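Local coordinates for protein toluene, o-xylene monooxygenase oxygenase subunit (Pseudomonas stutzeri, PDB 2INC) that probably serves as a helical, ferritin-like subunit of the oxygenase component of a multicomponent monooxygenase that hydroxylates toluene and o-xylene, at residues M130-I135 / T149-D154; E210-I215 / R258-A263; L156-H161 / K251-R256. All blocks are in the same frame, centred on the assembly; numbering follows the deposited sequence.

Contact 1: M130-I135 / T149-D154; sequences MGSVYI and TYETAD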
loop_
_atom_site.group_PDB
_atom_site.type_symbol
_atom_site.label_atom_id
_atom_site.label_comp_id
_atom_site.label_asym_id
_atom_site.label_seq_id
_atom_site.Cartn_x
_atom_site.Cartn_y
_atom_site.Cartn_z
ATOM N N MET B 130 -28.568 -0.249 16.944
ATOM C CA MET B 130 -29.438 0.905 16.807
ATOM C C MET B 130 -29.249 1.944 17.911
ATOM O O MET B 130 -29.247 3.166 17.657
ATOM C CB MET B 130 -30.890 0.434 16.841
ATOM C CG MET B 130 -31.242 -0.373 15.605
ATOM S SD MET B 130 -32.869 -1.149 15.903
ATOM C CE MET B 130 -33.987 0.268 15.862
ATOM N N GLY B 131 -29.109 1.463 19.141
ATOM C CA GLY B 131 -28.844 2.332 20.318
ATOM C C GLY B 131 -27.619 3.171 20.154
ATOM O O GLY B 131 -27.659 4.403 20.301
ATOM N N SER B 132 -26.506 2.531 19.829
ATOM C CA SER B 132 -25.266 3.272 19.686
ATOM C C SER B 132 -25.198 4.162 18.439
ATOM O O SER B 132 -24.511 5.208 18.448
ATOM C CB SER B 132 -24.031 2.327 19.769
ATOM O OG SER B 132 -24.092 1.400 18.688
ATOM N N VAL B 133 -25.952 3.821 17.383
ATOM C CA VAL B 133 -25.911 4.646 16.188
ATOM C C VAL B 133 -26.846 5.858 16.398
ATOM O O VAL B 133 -26.697 6.887 15.734
ATOM C CB VAL B 133 -26.281 3.837 14.887
ATOM C CG1 VAL B 133 -27.720 3.764 14.703
ATOM C CG2 VAL B 133 -25.522 4.379 13.641
ATOM N N TYR B 134 -27.795 5.732 17.324
ATOM C CA TYR B 134 -28.517 6.947 17.748
ATOM C C TYR B 134 -27.607 7.880 18.535
ATOM O O TYR B 134 -27.558 9.094 18.230
ATOM C CB TYR B 134 -29.855 6.668 18.434
ATOM C CG TYR B 134 -30.472 7.981 18.839
ATOM C CD1 TYR B 134 -30.414 8.418 20.187
ATOM C CD2 TYR B 134 -30.976 8.845 17.882
ATOM C CE1 TYR B 134 -30.943 9.665 20.548
ATOM C CE2 TYR B 134 -31.506 10.133 18.254
ATOM C CZ TYR B 134 -31.468 10.495 19.579
ATOM O OH TYR B 134 -31.973 11.755 19.922
ATOM N N ILE B 135 -26.806 7.353 19.451
ATOM C CA ILE B 135 -25.821 8.238 20.170
ATOM C C ILE B 135 -24.935 8.991 19.171
ATOM O O ILE B 135 -24.703 10.210 19.302
ATOM C CB ILE B 135 -25.005 7.433 21.200
ATOM C CG1 ILE B 135 -25.999 6.891 22.238
ATOM C CG2 ILE B 135 -23.815 8.260 21.856
ATOM C CD1 ILE B 135 -25.515 5.790 23.247
ATOM N N THR B 149 -19.613 5.601 16.624
ATOM C CA THR B 149 -19.434 5.031 15.280
ATOM C C THR B 149 -18.766 3.667 15.375
ATOM O O THR B 149 -19.297 2.711 14.889
ATOM C CB THR B 149 -18.567 5.963 14.338
ATOM O OG1 THR B 149 -19.186 7.289 14.265
ATOM C CG2 THR B 149 -18.509 5.333 12.865
ATOM N N TYR B 150 -17.609 3.588 16.027
ATOM C CA TYR B 150 -16.858 2.311 16.064
ATOM C C TYR B 150 -17.579 1.291 16.963
ATOM O O TYR B 150 -17.556 0.101 16.702
ATOM C CB TYR B 150 -15.384 2.544 16.478
ATOM C CG TYR B 150 -14.736 3.575 15.552
ATOM C CD1 TYR B 150 -14.007 4.644 16.082
ATOM C CD2 TYR B 150 -14.932 3.520 14.166
ATOM C CE1 TYR B 150 -13.441 5.610 15.240
ATOM C CE2 TYR B 150 -14.384 4.542 13.294
ATOM C CZ TYR B 150 -13.622 5.568 13.873
ATOM O OH TYR B 150 -13.076 6.594 13.062
ATOM N N GLU B 151 -18.326 1.774 17.944
ATOM C CA GLU B 151 -19.072 0.871 18.817
ATOM C C GLU B 151 -20.246 0.294 18.024
ATOM O O GLU B 151 -20.611 -0.864 18.160
ATOM C CB GLU B 151 -19.536 1.661 20.050
ATOM C CG GLU B 151 -20.605 0.922 20.918
ATOM C CD GLU B 151 -21.033 1.753 22.141
ATOM O OE1 GLU B 151 -20.169 2.436 22.716
ATOM O OE2 GLU B 151 -22.217 1.654 22.529
ATOM N N THR B 152 -20.849 1.114 17.201
ATOM C CA THR B 152 -21.964 0.624 16.347
ATOM C C THR B 152 -21.464 -0.509 15.443
ATOM O O THR B 152 -22.157 -1.539 15.261
ATOM C CB THR B 152 -22.571 1.768 15.520
ATOM O OG1 THR B 152 -23.077 2.747 16.450
ATOM C CG2 THR B 152 -23.747 1.273 14.717
ATOM N N ALA B 153 -20.303 -0.270 14.821
ATOM C CA ALA B 153 -19.676 -1.276 13.955
ATOM C C ALA B 153 -19.436 -2.547 14.752
ATOM O O ALA B 153 -19.636 -3.647 14.241
ATOM C CB ALA B 153 -18.393 -0.728 13.369
ATOM N N ASP B 154 -18.919 -2.421 15.979
ATOM C CA ASP B 154 -18.774 -3.619 16.844
ATOM C C ASP B 154 -20.082 -4.326 17.122
ATOM O O ASP B 154 -20.115 -5.557 17.148
ATOM C CB ASP B 154 -18.150 -3.247 18.180
ATOM C CG ASP B 154 -16.727 -2.739 18.035
ATOM O OD1 ASP B 154 -16.261 -2.052 18.986
ATOM O OD2 ASP B 154 -16.051 -2.992 16.991
#

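Contact 2: E210-I215 / R258-A263; sequences EAFTAI and RRWSSA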
loop_
_atom_site.group_PDB
_atom_site.type_symbol
_atom_site.label_atom_id
_atom_site.label_comp_id
_atom_site.label_asym_id
_atom_site.label_seq_id
_atom_site.Cartn_x
_atom_site.Cartn_y
_atom_site.Cartn_z
ATOM N N GLU B 210 -28.926 11.121 28.305
ATOM C CA GLU B 210 -29.726 9.963 28.726
ATOM C C GLU B 210 -29.487 8.731 27.875
ATOM O O GLU B 210 -29.472 7.595 28.397
ATOM C CB GLU B 210 -31.216 10.257 28.741
ATOM C CG GLU B 210 -31.880 9.219 29.643
ATOM C CD GLU B 210 -33.365 9.435 29.861
ATOM O OE1 GLU B 210 -33.944 10.359 29.251
ATOM O OE2 GLU B 210 -33.935 8.666 30.672
ATOM N N ALA B 211 -29.346 8.936 26.564
ATOM C CA ALA B 211 -29.098 7.820 25.632
ATOM C C ALA B 211 -27.803 7.150 25.936
ATOM O O ALA B 211 -27.735 5.921 26.026
ATOM C CB ALA B 211 -29.122 8.310 24.148
ATOM N N PHE B 212 -26.765 7.949 26.122
ATOM C CA PHE B 212 -25.502 7.443 26.584
ATOM C C PHE B 212 -25.600 6.648 27.891
ATOM O O PHE B 212 -25.004 5.570 28.018
ATOM C CB PHE B 212 -24.522 8.598 26.693
ATOM C CG PHE B 212 -23.219 8.243 27.385
ATOM C CD1 PHE B 212 -22.267 7.452 26.752
ATOM C CD2 PHE B 212 -22.966 8.720 28.650
ATOM C CE1 PHE B 212 -21.075 7.102 27.376
ATOM C CE2 PHE B 212 -21.760 8.383 29.306
ATOM C CZ PHE B 212 -20.816 7.580 28.647
ATOM N N THR B 213 -26.291 7.199 28.892
ATOM C CA THR B 213 -26.423 6.501 30.172
ATOM C C THR B 213 -27.227 5.230 29.991
ATOM O O THR B 213 -26.797 4.133 30.369
ATOM C CB THR B 213 -27.061 7.443 31.214
ATOM O OG1 THR B 213 -26.249 8.623 31.311
ATOM C CG2 THR B 213 -27.162 6.748 32.579
ATOM N N ALA B 214 -28.389 5.331 29.368
ATOM C CA ALA B 214 -29.216 4.173 29.256
ATOM C C ALA B 214 -28.545 3.064 28.469
ATOM O O ALA B 214 -28.593 1.895 28.892
ATOM C CB ALA B 214 -30.629 4.534 28.704
ATOM N N ILE B 215 -27.888 3.398 27.355
ATOM C CA ILE B 215 -27.301 2.345 26.491
ATOM C C ILE B 215 -25.926 1.914 26.997
ATOM O O ILE B 215 -25.658 0.731 27.147
ATOM C CB ILE B 215 -27.129 2.847 25.041
ATOM C CG1 ILE B 215 -28.466 3.224 24.435
ATOM C CG2 ILE B 215 -26.418 1.787 24.204
ATOM C CD1 ILE B 215 -29.404 2.055 24.362
ATOM N N ARG B 258 -16.468 0.351 27.258
ATOM C CA ARG B 258 -16.463 0.822 28.653
ATOM C C ARG B 258 -15.331 1.830 28.876
ATOM O O ARG B 258 -15.472 2.767 29.666
ATOM C CB ARG B 258 -16.345 -0.357 29.633
ATOM C CG ARG B 258 -17.624 -1.158 29.831
ATOM C CD ARG B 258 -17.317 -2.462 30.563
ATOM N NE ARG B 258 -18.380 -3.447 30.320
ATOM C CZ ARG B 258 -18.435 -4.609 30.946
ATOM N NH1 ARG B 258 -17.496 -4.902 31.839
ATOM N NH2 ARG B 258 -19.412 -5.477 30.669
ATOM N N ARG B 259 -14.205 1.620 28.221
ATOM C CA ARG B 259 -13.080 2.562 28.360
ATOM C C ARG B 259 -13.424 3.991 27.906
ATOM O O ARG B 259 -13.123 4.957 28.604
ATOM C CB ARG B 259 -11.852 2.068 27.622
ATOM C CG ARG B 259 -11.131 0.885 28.336
ATOM C CD ARG B 259 -9.716 0.728 27.824
ATOM N NE ARG B 259 -9.648 0.330 26.413
ATOM C CZ ARG B 259 -9.722 -0.928 25.983
ATOM N NH1 ARG B 259 -9.934 -1.910 26.838
ATOM N NH2 ARG B 259 -9.621 -1.212 24.689
ATOM N N TRP B 260 -14.084 4.139 26.759
ATOM C CA TRP B 260 -14.446 5.476 26.301
ATOM C C TRP B 260 -15.622 6.016 27.096
ATOM O O TRP B 260 -15.681 7.238 27.326
ATOM C CB TRP B 260 -14.642 5.574 24.785
ATOM C CG TRP B 260 -16.004 5.165 24.200
ATOM C CD1 TRP B 260 -16.282 4.024 23.517
ATOM C CD2 TRP B 260 -17.197 5.969 24.135
ATOM N NE1 TRP B 260 -17.609 4.039 23.072
ATOM C CE2 TRP B 260 -18.179 5.217 23.450
ATOM C CE3 TRP B 260 -17.550 7.251 24.606
ATOM C CZ2 TRP B 260 -19.430 5.706 23.213
ATOM C CZ3 TRP B 260 -18.802 7.713 24.404
ATOM C CH2 TRP B 260 -19.743 6.959 23.706
ATOM N N SER B 261 -16.526 5.123 27.545
ATOM C CA SER B 261 -17.679 5.546 28.355
ATOM C C SER B 261 -17.156 6.113 29.691
ATOM O O SER B 261 -17.624 7.150 30.156
ATOM C CB SER B 261 -18.652 4.404 28.595
ATOM O OG SER B 261 -19.236 3.977 27.379
ATOM N N SER B 262 -16.143 5.441 30.244
ATOM C CA SER B 262 -15.540 5.891 31.473
ATOM C C SER B 262 -14.815 7.242 31.264
ATOM O O SER B 262 -14.928 8.131 32.097
ATOM C CB SER B 262 -14.622 4.804 32.048
ATOM O OG SER B 262 -14.041 5.302 33.236
ATOM N N ALA B 263 -14.135 7.424 30.127
ATOM C CA ALA B 263 -13.448 8.690 29.867
ATOM C C ALA B 263 -14.430 9.824 29.770
ATOM O O ALA B 263 -14.164 10.923 30.274
ATOM C CB ALA B 263 -12.549 8.606 28.645
#

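Contact 3: L156-H161 / K251-R256; sequences LRWLTH and KRDAER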
loop_
_atom_site.group_PDB
_atom_site.type_symbol
_atom_site.label_atom_id
_atom_site.label_comp_id
_atom_site.label_asym_id
_atom_site.label_seq_id
_atom_site.Cartn_x
_atom_site.Cartn_y
_atom_site.Cartn_z
ATOM N N LEU B 156 -22.593 -4.431 15.248
ATOM C CA LEU B 156 -22.921 -5.127 13.967
ATOM C C LEU B 156 -22.068 -6.404 13.792
ATOM O O LEU B 156 -22.535 -7.446 13.327
ATOM C CB LEU B 156 -22.675 -4.187 12.788
ATOM C CG LEU B 156 -22.849 -4.784 11.347
ATOM C CD1 LEU B 156 -24.183 -5.547 11.250
ATOM C CD2 LEU B 156 -22.712 -3.775 10.202
ATOM N N ARG B 157 -20.825 -6.309 14.232
ATOM C CA ARG B 157 -19.918 -7.452 14.213
ATOM C C ARG B 157 -20.518 -8.562 15.082
ATOM O O ARG B 157 -20.535 -9.728 14.670
ATOM C CB ARG B 157 -18.595 -6.993 14.816
ATOM C CG ARG B 157 -17.522 -8.078 14.775
ATOM C CD ARG B 157 -16.417 -7.719 15.684
ATOM N NE ARG B 157 -15.375 -8.777 15.651
ATOM C CZ ARG B 157 -14.569 -9.108 16.667
ATOM N NH1 ARG B 157 -13.687 -10.106 16.507
ATOM N NH2 ARG B 157 -14.612 -8.480 17.831
ATOM N N TRP B 158 -21.044 -8.225 16.270
ATOM C CA TRP B 158 -21.574 -9.292 17.136
ATOM C C TRP B 158 -22.819 -9.922 16.517
ATOM O O TRP B 158 -22.995 -11.164 16.505
ATOM C CB TRP B 158 -21.923 -8.772 18.533
ATOM C CG TRP B 158 -20.890 -8.128 19.283
ATOM C CD1 TRP B 158 -19.553 -8.068 18.994
ATOM C CD2 TRP B 158 -21.065 -7.454 20.535
ATOM N NE1 TRP B 158 -18.889 -7.369 19.998
ATOM C CE2 TRP B 158 -19.809 -6.956 20.924
ATOM C CE3 TRP B 158 -22.194 -7.149 21.342
ATOM C CZ2 TRP B 158 -19.624 -6.236 22.091
ATOM C CZ3 TRP B 158 -22.005 -6.410 22.506
ATOM C CH2 TRP B 158 -20.721 -5.961 22.872
ATOM N N LEU B 159 -23.713 -9.083 15.996
ATOM C CA LEU B 159 -24.866 -9.587 15.261
ATOM C C LEU B 159 -24.400 -10.543 14.153
ATOM O O LEU B 159 -24.994 -11.615 13.975
ATOM C CB LEU B 159 -25.701 -8.444 14.659
ATOM C CG LEU B 159 -26.680 -8.654 13.492
ATOM C CD1 LEU B 159 -27.829 -9.522 13.940
ATOM C CD2 LEU B 159 -27.204 -7.303 13.072
ATOM N N THR B 160 -23.337 -10.167 13.434
ATOM C CA THR B 160 -22.899 -10.943 12.273
ATOM C C THR B 160 -22.365 -12.333 12.705
ATOM O O THR B 160 -22.704 -13.361 12.078
ATOM C CB THR B 160 -21.912 -10.108 11.449
ATOM O OG1 THR B 160 -22.570 -8.886 11.023
ATOM C CG2 THR B 160 -21.375 -10.868 10.252
ATOM N N HIS B 161 -21.574 -12.381 13.772
ATOM C CA HIS B 161 -21.099 -13.664 14.330
ATOM C C HIS B 161 -22.304 -14.524 14.664
ATOM O O HIS B 161 -22.328 -15.743 14.401
ATOM C CB HIS B 161 -20.369 -13.504 15.688
ATOM C CG HIS B 161 -19.107 -12.693 15.671
ATOM N ND1 HIS B 161 -18.234 -12.651 14.595
ATOM C CD2 HIS B 161 -18.512 -11.980 16.668
ATOM C CE1 HIS B 161 -17.168 -11.934 14.927
ATOM N NE2 HIS B 161 -17.315 -11.515 16.174
ATOM N N LYS B 251 -16.160 -9.739 24.182
ATOM C CA LYS B 251 -15.956 -8.959 25.385
ATOM C C LYS B 251 -14.800 -7.958 25.237
ATOM O O LYS B 251 -14.770 -6.963 25.930
ATOM C CB LYS B 251 -15.707 -9.893 26.577
ATOM C CG LYS B 251 -15.851 -9.210 27.925
ATOM C CD LYS B 251 -17.201 -9.502 28.543
ATOM C CE LYS B 251 -17.489 -8.559 29.710
ATOM N NZ LYS B 251 -17.144 -9.156 31.038
ATOM N N ARG B 252 -13.822 -8.246 24.380
ATOM C CA ARG B 252 -12.723 -7.312 24.134
ATOM C C ARG B 252 -13.284 -5.995 23.549
ATOM O O ARG B 252 -12.807 -4.906 23.887
ATOM C CB ARG B 252 -11.737 -7.904 23.144
ATOM C CG ARG B 252 -10.925 -9.108 23.710
ATOM C CD ARG B 252 -10.001 -9.755 22.630
ATOM N NE ARG B 252 -8.857 -8.912 22.256
ATOM C CZ ARG B 252 -7.659 -8.954 22.858
ATOM N NH1 ARG B 252 -7.419 -9.764 23.887
ATOM N NH2 ARG B 252 -6.689 -8.171 22.431
ATOM N N ASP B 253 -14.282 -6.112 22.673
ATOM C CA ASP B 253 -14.972 -4.908 22.149
ATOM C C ASP B 253 -15.703 -4.213 23.303
ATOM O O ASP B 253 -15.597 -2.982 23.512
ATOM C CB ASP B 253 -16.007 -5.282 21.062
ATOM C CG ASP B 253 -15.372 -5.845 19.810
ATOM O OD1 ASP B 253 -14.157 -5.650 19.575
ATOM O OD2 ASP B 253 -16.086 -6.495 19.021
ATOM N N ALA B 254 -16.414 -5.011 24.101
ATOM C CA ALA B 254 -17.191 -4.424 25.194
ATOM C C ALA B 254 -16.279 -3.655 26.166
ATOM O O ALA B 254 -16.644 -2.591 26.644
ATOM C CB ALA B 254 -17.959 -5.507 25.929
ATOM N N GLU B 255 -15.120 -4.225 26.472
ATOM C CA GLU B 255 -14.152 -3.529 27.331
ATOM C C GLU B 255 -13.721 -2.193 26.726
ATOM O O GLU B 255 -13.602 -1.228 27.445
ATOM C CB GLU B 255 -12.943 -4.427 27.588
ATOM C CG GLU B 255 -13.220 -5.561 28.597
ATOM C CD GLU B 255 -12.326 -6.832 28.316
ATOM O OE1 GLU B 255 -11.202 -6.719 27.734
ATOM O OE2 GLU B 255 -12.751 -7.953 28.685
ATOM N N ARG B 256 -13.515 -2.147 25.415
ATOM C CA ARG B 256 -13.236 -0.879 24.716
ATOM C C ARG B 256 -14.344 0.185 24.871
ATOM O O ARG B 256 -14.075 1.358 25.154
ATOM C CB ARG B 256 -12.959 -1.130 23.234
ATOM C CG ARG B 256 -12.437 0.099 22.519
ATOM C CD ARG B 256 -11.821 -0.225 21.165
ATOM N NE ARG B 256 -12.741 -0.989 20.289
ATOM C CZ ARG B 256 -12.584 -2.281 20.063
ATOM N NH1 ARG B 256 -13.410 -2.973 19.284
ATOM N NH2 ARG B 256 -11.584 -2.902 20.646
#

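Contact 1: M130-I135 / T149-D154
Ser132 and Thr152 meet hydroxyl to hydroxyl, Ser132 OG lying 2.8 Å from Thr152 OG1, close enough for a hydrogen bond. Each oxygen also lies within bonding distance of a carbonyl one turn back on its own helix, Ser132 OG of Leu128 O and Thr152 OG1 of Ala148 O. Two hydroxyl protons cannot serve all three links, and which of the bonds form is undecided; with such acceptors at hand, small hydroxyl residues suit so buried a place. Thr152 holds OG1 beside its own N and sends CG2 anti to it, which sets the methyl against Val133: Thr152 CG2 packs 3.6 Å from Val133 CB and hardly farther from the CG2 branch, the two beta-branched side chains meeting at a slant. Helices 121-138 and 142-172 are joined by a very short link and run antiparallel, at 166°, forming a helical hairpin in this ferritin-like bundle. Their segment axes approach to 8.2 Å and the CA atoms of Ser132 and Thr152 to 5.4 Å, a spacing that leaves little room for bulky side chains between them. Glu151 flanks this seam: with CG anti to the backbone N (chi1 167°) and the chain extended, it runs along Ser132, and its OE2 comes 3.4 Å from Ser132 CB. The other oxygen, OE1, accepts a hydrogen bond from Asn216 ND2 on helix 208-237, a partner that holds the buried carboxylate in position. Were Glu151 an alanine, Asn216 ND2 would probably lose this acceptor and a gap would be likely to open beside Ser132 CB. Behind Val133 and Thr149, apolar side chains of another protein's chain pack against the hairpin.

Contact 2: E210-I215 / R258-A263
Phe212 reaches from helix 208-237 to Trp260 and Ser261 on helix 241-268, joining two successive helices of the ferritin-like bundle that only a short turn connects. The backbones stand well apart, the nearest CA atoms, those of Phe212 and Ser261, being 8.2 Å from each other, so a long aromatic side chain suits the place: its ring spans the distance and accounts for most of the buried surface. With CG of Phe212 anti to the backbone N (chi1 171°), the torsion sends the ring toward helix 241-268. Its CE1 corner comes 3.8 Å from Trp260 CZ3, at the far end of the indole's six-membered ring. The two rings are oblique, inclined by 37° with centroids 5.6 Å apart; they slide past one another in opposite directions, Phe212 CD1 and CE1 meeting Trp260 CZ3 and CH2. Trp260 holds CG between its backbone N and carbonyl carbon (chi1 83°), a torsion that folds the indole back toward the neighbouring helix and lets its end reach Phe212. The indole N-H, NE1, turns to a weak hydrogen bond with Glu151 of helix 142-172.

Ser261 supplies the small member of the trio. Its CB and OG lie close against the phenyl ring, Ser261 OG 3.6 Å from Phe212 CE1, a short side chain that leaves the ring room alongside, and the hydroxyl is occupied by Asn216 ND2 and by the carbonyl of His257 on its own helix. Leu217, Leu264 and Val265 add apolar cover, and no hydrogen bond crosses between the two segments. At the tip of the ring, Phe212 CZ lies 3.6 Å from the carbonyl oxygen Ser261 O, which sits near the ring plane.

Contact 3: L156-H161 / K251-R256
Asp253 is gripped by two side chains of the facing helix, Arg157 and Trp158, and both use the same oxygen. Arg157 NH2 donates to Asp253 OD2 at 2.7 Å, a salt bridge in which the oxygen lies in the guanidinium plane while the nitrogen comes to the syn side, somewhat out of the carboxylate plane. Trp158 NE1 gives OD2 a second hydrogen bond, 3.1 Å long, on the anti lone pair, with indole and carboxylate nearly coplanar. The segment axes lie 11.4 Å apart, and the aspartate together with an arginine extended from a CG anti to its backbone N (chi1 -176°) bridges that spacing. Tryptophan adds an N-H at a broad apolar edge. The other oxygen completes a salt-bridge network: Arg256 NH1, one turn on, reaches Asp253 OD1 at 2.8 Å from above the carboxylate plane, and Gln83 also bonds it. With both oxygens bonded, the carboxylate is probably fixed in rotation, and the arginines would favour its charged form.

Packing is looser beside this polar knot, where Trp158 CH2 rests 4.1 Å from Ala254 CB, a methyl beside the indole's far end. Glu255 marks the solvent side, while Lys251 is bridged to Glu225 and Arg252 packs on Gln96 of the second subunit.

The segments run antiparallel at 165°, between helix 76-99, whose Glu87 pairs with Arg157 NE, and helix 208-237, whose Lys220 and Glu224 touch the indole; Phe125 of helix 121-138 meets Trp158 edge-to-face.

Helix 142-172 serves contacts 1 and 3, whose centres are 11 Å apart, while helix 241-268 serves contacts 2 and 3, 16 Å apart. Contacts 1 and 3 are tied by a salt bridge, Asp154 OD1 to Arg256 NH1 at 3.0 Å, which extends the network round Asp253. Contacts 1 and 2, with centres 12 Å apart, touch where Ile135 CD1 packs 3.6 Å from Ala211 O. Four helices, 121-138, 142-172, 208-237 and 241-268, are thus knitted together near the middle of the chain. No metal or ligand takes part in any of the contacts; in relatives the diiron active site belongs to a different subunit, so their role here is probably structural.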